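Long-range contacts in putative cytosolic protein (Geobacillus zalihae, PDB 6AHX), which probably acts as a copper-sensing transcriptional repressor, a CsoR-type regulator that would release its operon DNA when it binds copper: residues R34-M39 and L51-V56; N24-I29 and D61-V66. All blocks are in the same frame, centred on the assembly; numbering follows the deposited sequence.

Interaction 1. Residues R34-M39 and L51-V56; sequences RAIKEM and LQIAAV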
loop_
_atom_site.group_PDB
_atom_site.type_symbol
_atom_site.label_atom_id
_atom_site.label_comp_id
_atom_site.label_asym_id
_atom_site.label_seq_id
_atom_site.Cartn_x
_atom_site.Cartn_y
_atom_site.Cartn_z
ATOM N N ARG A 34 -1.995 -7.835 -1.747
ATOM C CA ARG A 34 -2.006 -9.283 -1.728
ATOM C C ARG A 34 -1.714 -9.852 -3.093
ATOM O O ARG A 34 -0.984 -10.839 -3.225
ATOM C CB ARG A 34 -3.339 -9.823 -1.239
ATOM C CG ARG A 34 -3.405 -11.358 -1.263
ATOM C CD ARG A 34 -4.464 -11.992 -0.330
ATOM N NE ARG A 34 -5.766 -11.292 -0.345
ATOM C CZ ARG A 34 -6.248 -10.419 0.586
ATOM N NH1 ARG A 34 -7.467 -9.869 0.396
ATOM N NH2 ARG A 34 -5.562 -10.074 1.717
ATOM N N ALA A 35 -2.270 -9.221 -4.126
ATOM C CA ALA A 35 -2.090 -9.708 -5.492
ATOM C C ALA A 35 -0.714 -9.473 -5.983
ATOM O O ALA A 35 -0.123 -10.352 -6.623
ATOM C CB ALA A 35 -3.102 -9.048 -6.427
ATOM N N ILE A 36 -0.190 -8.299 -5.634
ATOM C CA ILE A 36 1.177 -7.908 -5.968
ATOM C C ILE A 36 2.177 -8.846 -5.325
ATOM O O ILE A 36 3.136 -9.273 -5.962
ATOM C CB ILE A 36 1.507 -6.430 -5.607
ATOM C CG1 ILE A 36 0.578 -5.423 -6.345
ATOM C CG2 ILE A 36 2.981 -6.132 -5.937
ATOM C CD1 ILE A 36 0.771 -3.985 -5.932
ATOM N N LYS A 37 1.928 -9.159 -4.064
ATOM C CA LYS A 37 2.680 -10.221 -3.363
ATOM C C LYS A 37 2.674 -11.581 -4.154
ATOM O O LYS A 37 3.715 -12.255 -4.288
ATOM C CB LYS A 37 2.097 -10.385 -1.955
ATOM C CG LYS A 37 2.757 -11.478 -1.117
ATOM C CD LYS A 37 1.955 -11.799 0.103
ATOM C CE LYS A 37 0.740 -12.590 -0.330
ATOM N NZ LYS A 37 -0.119 -12.831 0.867
ATOM N N GLU A 38 1.507 -11.931 -4.694
ATOM C CA GLU A 38 1.365 -13.150 -5.413
ATOM C C GLU A 38 1.998 -13.018 -6.756
ATOM O O GLU A 38 2.549 -13.970 -7.225
ATOM C CB GLU A 38 -0.085 -13.584 -5.510
ATOM C CG GLU A 38 -0.689 -14.032 -4.189
ATOM C CD GLU A 38 -2.241 -14.066 -4.183
ATOM O OE1 GLU A 38 -2.806 -14.443 -3.114
ATOM O OE2 GLU A 38 -2.919 -13.714 -5.215
ATOM N N MET A 39 1.962 -11.859 -7.376
ATOM C CA MET A 39 2.709 -11.670 -8.600
ATOM C C MET A 39 4.186 -11.924 -8.418
ATOM O O MET A 39 4.822 -12.548 -9.245
ATOM C CB MET A 39 2.542 -10.226 -9.127
ATOM C CG MET A 39 1.150 -9.902 -9.691
ATOM S SD MET A 39 0.936 -8.148 -10.112
ATOM C CE MET A 39 1.877 -8.107 -11.617
ATOM N N LEU A 51 4.461 -1.448 -12.035
ATOM C CA LEU A 51 3.219 -0.773 -12.382
ATOM C C LEU A 51 2.170 -0.818 -11.298
ATOM O O LEU A 51 1.538 0.175 -11.008
ATOM C CB LEU A 51 2.604 -1.396 -13.660
ATOM C CG LEU A 51 1.587 -0.539 -14.389
ATOM C CD1 LEU A 51 2.349 0.481 -15.241
ATOM C CD2 LEU A 51 0.622 -1.379 -15.221
ATOM N N GLN A 52 2.018 -1.984 -10.682
ATOM C CA GLN A 52 0.988 -2.181 -9.670
ATOM C C GLN A 52 1.396 -1.549 -8.377
ATOM O O GLN A 52 0.537 -0.945 -7.731
ATOM C CB GLN A 52 0.653 -3.662 -9.501
ATOM C CG GLN A 52 0.086 -4.295 -10.763
ATOM C CD GLN A 52 -1.119 -3.578 -11.352
ATOM O OE1 GLN A 52 -1.846 -2.848 -10.679
ATOM N NE2 GLN A 52 -1.272 -3.710 -12.647
ATOM N N ILE A 53 2.695 -1.531 -8.067
ATOM C CA ILE A 53 3.112 -0.825 -6.882
ATOM C C ILE A 53 2.789 0.658 -6.985
ATOM O O ILE A 53 2.379 1.314 -6.003
ATOM C CB ILE A 53 4.593 -1.044 -6.567
ATOM C CG1 ILE A 53 4.819 -2.515 -6.127
ATOM C CG2 ILE A 53 5.052 -0.158 -5.401
ATOM C CD1 ILE A 53 6.264 -2.943 -5.907
ATOM N N ALA A 54 3.089 1.219 -8.140
ATOM C CA ALA A 54 2.811 2.617 -8.343
ATOM C C ALA A 54 1.312 2.886 -8.258
ATOM O O ALA A 54 0.897 3.890 -7.685
ATOM C CB ALA A 54 3.341 3.065 -9.646
ATOM N N ALA A 55 0.501 2.024 -8.832
ATOM C CA ALA A 55 -0.952 2.166 -8.690
ATOM C C ALA A 55 -1.419 2.146 -7.224
ATOM O O ALA A 55 -2.191 2.972 -6.815
ATOM C CB ALA A 55 -1.623 1.090 -9.471
ATOM N N VAL A 56 -0.881 1.253 -6.414
ATOM C CA VAL A 56 -1.198 1.236 -5.005
ATOM C C VAL A 56 -0.765 2.514 -4.267
ATOM O O VAL A 56 -1.507 3.026 -3.437
ATOM C CB VAL A 56 -0.596 -0.020 -4.318
ATOM C CG1 VAL A 56 -0.796 0.053 -2.806
ATOM C CG2 VAL A 56 -1.242 -1.303 -4.839
#
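With CG1 anti to its carbonyl carbon (chi1 -60°) and the chain extended beyond it, I36 pushes CD1 straight out from helix 20-41 against helix 46-70. There CD1 of I36 lies 3.5 Å from the backbone C of Q52. It also meets V56, tip to tip, with CD1 of I36 3.5 Å from CG2 of V56. The other branch of I36 is used as well: CG2 of I36 approaches CG1 of I53 at 4.1 Å, the two side chains crossing at about a right angle. Q52 gives only its aliphatic root to this packing. CB of Q52 sits 3.6 Å from CG1 of I36, and a bend at chi2 (-54°) leads the amide away from 34-39. M39, one turn after I36, closes the end of the patch with its thioether, SD of M39 lying 4.0 Å from CG of Q52. The axes of the two short segments run antiparallel at 164° and approach to 10.3 Å. Around them, I36 and M39 also pack on I49, H32 packs against Q52 and V56, and L60 of the second subunit covers I53 and V56. No hydrogen bond joins the two segments: the contact rests on van der Waals packing of aliphatic and thioether groups, partly against the backbone of 51-56, and the one polar side chain involved contributes its carbons.

Interaction 2. Residues N24-I29 and D61-V66; sequences NRLARI and DSTAKV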
loop_
_atom_site.group_PDB
_atom_site.type_symbol
_atom_site.label_atom_id
_atom_site.label_comp_id
_atom_site.label_asym_id
_atom_site.label_seq_id
_atom_site.Cartn_x
_atom_site.Cartn_y
_atom_site.Cartn_z
ATOM N N ASN A 24 -13.767 0.694 2.643
ATOM C CA ASN A 24 -13.777 -0.177 1.478
ATOM C C ASN A 24 -12.571 0.015 0.561
ATOM O O ASN A 24 -12.011 -0.984 0.114
ATOM C CB ASN A 24 -15.081 -0.007 0.673
ATOM C CG ASN A 24 -16.293 -0.551 1.432
ATOM O OD1 ASN A 24 -16.172 -1.207 2.510
ATOM N ND2 ASN A 24 -17.474 -0.286 0.887
ATOM N N ARG A 25 -12.191 1.272 0.314
ATOM C CA ARG A 25 -10.980 1.560 -0.458
ATOM C C ARG A 25 -9.760 0.890 0.205
ATOM O O ARG A 25 -8.978 0.202 -0.465
ATOM C CB ARG A 25 -10.763 3.050 -0.643
ATOM C CG ARG A 25 -10.523 3.401 -2.117
ATOM C CD ARG A 25 -9.238 2.925 -2.893
ATOM N NE ARG A 25 -8.831 4.174 -3.608
ATOM C CZ ARG A 25 -8.491 4.374 -4.902
ATOM N NH1 ARG A 25 -8.289 3.405 -5.780
ATOM N NH2 ARG A 25 -8.257 5.623 -5.313
ATOM N N LEU A 26 -9.667 1.034 1.528
ATOM C CA LEU A 26 -8.586 0.435 2.246
ATOM C C LEU A 26 -8.621 -1.067 2.103
ATOM O O LEU A 26 -7.566 -1.694 1.949
ATOM C CB LEU A 26 -8.571 0.872 3.728
ATOM C CG LEU A 26 -8.052 2.299 3.959
ATOM C CD1 LEU A 26 -8.381 2.742 5.389
ATOM C CD2 LEU A 26 -6.557 2.516 3.654
ATOM N N ALA A 27 -9.822 -1.656 2.128
ATOM C CA ALA A 27 -9.972 -3.115 1.841
ATOM C C ALA A 27 -9.549 -3.571 0.440
ATOM O O ALA A 27 -8.900 -4.613 0.292
ATOM C CB ALA A 27 -11.358 -3.613 2.145
ATOM N N ARG A 28 -9.854 -2.752 -0.544
ATOM C CA ARG A 28 -9.409 -2.955 -1.928
ATOM C C ARG A 28 -7.883 -2.863 -2.115
ATOM O O ARG A 28 -7.283 -3.701 -2.797
ATOM C CB ARG A 28 -10.110 -1.948 -2.866
ATOM C CG ARG A 28 -11.420 -2.532 -3.404
ATOM C CD ARG A 28 -12.371 -1.618 -4.189
ATOM N NE ARG A 28 -11.905 -0.299 -4.677
ATOM C CZ ARG A 28 -12.401 0.913 -4.298
ATOM N NH1 ARG A 28 -13.372 1.059 -3.357
ATOM N NH2 ARG A 28 -11.913 2.038 -4.872
ATOM N N ILE A 29 -7.298 -1.837 -1.504
ATOM C CA ILE A 29 -5.871 -1.646 -1.530
ATOM C C ILE A 29 -5.227 -2.833 -0.860
ATOM O O ILE A 29 -4.230 -3.348 -1.333
ATOM C CB ILE A 29 -5.439 -0.340 -0.848
ATOM C CG1 ILE A 29 -5.918 0.875 -1.610
ATOM C CG2 ILE A 29 -3.907 -0.282 -0.796
ATOM C CD1 ILE A 29 -5.942 2.096 -0.786
ATOM N N ASP A 61 -2.435 7.520 -1.640
ATOM C CA ASP A 61 -2.430 8.960 -1.716
ATOM C C ASP A 61 -3.848 9.522 -1.869
ATOM O O ASP A 61 -4.223 10.385 -1.129
ATOM C CB ASP A 61 -1.516 9.413 -2.837
ATOM C CG ASP A 61 -1.440 10.938 -2.940
ATOM O OD1 ASP A 61 -0.901 11.569 -2.057
ATOM O OD2 ASP A 61 -1.983 11.531 -3.879
ATOM N N SER A 62 -4.684 8.973 -2.729
ATOM C CA SER A 62 -6.055 9.470 -2.838
ATOM C C SER A 62 -6.914 9.249 -1.635
ATOM O O SER A 62 -7.716 10.095 -1.258
ATOM C CB SER A 62 -6.746 8.831 -4.019
ATOM O OG SER A 62 -6.020 9.308 -5.117
ATOM N N THR A 63 -6.778 8.078 -1.073
ATOM C CA THR A 63 -7.427 7.763 0.152
ATOM C C THR A 63 -7.045 8.698 1.311
ATOM O O THR A 63 -7.909 9.074 2.032
ATOM C CB THR A 63 -7.175 6.276 0.514
ATOM O OG1 THR A 63 -7.612 5.498 -0.586
ATOM C CG2 THR A 63 -7.939 5.892 1.744
ATOM N N ALA A 64 -5.775 9.016 1.506
ATOM C CA ALA A 64 -5.359 9.999 2.505
ATOM C C ALA A 64 -5.984 11.417 2.308
ATOM O O ALA A 64 -6.434 12.080 3.271
ATOM C CB ALA A 64 -3.836 10.132 2.473
ATOM N N LYS A 65 -6.010 11.840 1.040
ATOM C CA LYS A 65 -6.696 13.071 0.630
ATOM C C LYS A 65 -8.192 13.068 0.964
ATOM O O LYS A 65 -8.683 14.012 1.498
ATOM C CB LYS A 65 -6.507 13.302 -0.832
ATOM C CG LYS A 65 -5.089 13.676 -1.191
ATOM C CD LYS A 65 -5.070 13.876 -2.708
ATOM C CE LYS A 65 -3.694 14.067 -3.348
ATOM N NZ LYS A 65 -2.608 14.477 -2.416
ATOM N N VAL A 66 -8.870 11.979 0.716
ATOM C CA VAL A 66 -10.283 11.860 1.046
ATOM C C VAL A 66 -10.499 11.961 2.560
ATOM O O VAL A 66 -11.460 12.606 3.028
ATOM C CB VAL A 66 -10.846 10.515 0.538
ATOM C CG1 VAL A 66 -12.222 10.167 1.105
ATOM C CG2 VAL A 66 -10.877 10.503 -0.958
#
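This is a van der Waals packing contact that includes polar side chains, made between the two long antiparallel helices of the CsoR-type helical hairpin, near the centre of the chain, where helix 20-41 lies against helix 46-70. The axes of the two short segments approach to 10.6 Å at an angle of 166°, and T63 is the residue on which R25, L26 and I29 all converge. Its methyl and its hydroxyl are used differently. With OG1 of T63 anti to its carbonyl carbon (chi1 -56°), CG2 of T63 is left anti to the backbone N and meets CD2 of L26 at 4.1 Å. OG1 faces the other two: CD1 of I29 passes OG1 of T63 at 3.8 Å, the two side chains sliding past each other in opposite directions, while R25 crosses it obliquely. The hydrogen bond of that hydroxyl goes to the backbone O of A59, one turn back in its own helix. R25 bends at chi2 (-67°) and again at chi3, which brings its CB-to-NE run across OG1 of T63 and carries the guanidinium on to S62. Shortening R25 to an alanine takes away everything beyond CB, and would probably uncover CB of S62 and much of the OG1 side of T63, opening a gap at the margin. Outside the two segments, I29 continues onto V56, A59 and L60, and L26 packs on A40 of the second subunit, which ties this part of the hairpin into the dimer. No hydrogen bond crosses between the segments: NE of R25 stops 3.5 Å from OG1 of T63, and beyond it NH2 of R25 lies 3.8 Å from CB of S62.

In the fold
Both interactions clamp the same pair of helices, 20-41 and 46-70, at two levels with centres about 15 Å apart; interaction 1 lies nearer the turn that joins the helices and interaction 2 farther down the hairpin. They meet directly where CG1 of V56 packs 3.7 Å from CG2 of I29, so the apolar seam runs on from one to the other. Both are buried and touch the second subunit, but interaction 2 is centred about 5 Å from the centre of the chain, interaction 1 about 10 Å. Their chemistry differs: 34-39 with 51-56 is held by aliphatic and thioether groups, whereas 24-29 with 61-66 places a threonine against two aliphatic residues and a partly exposed arginine.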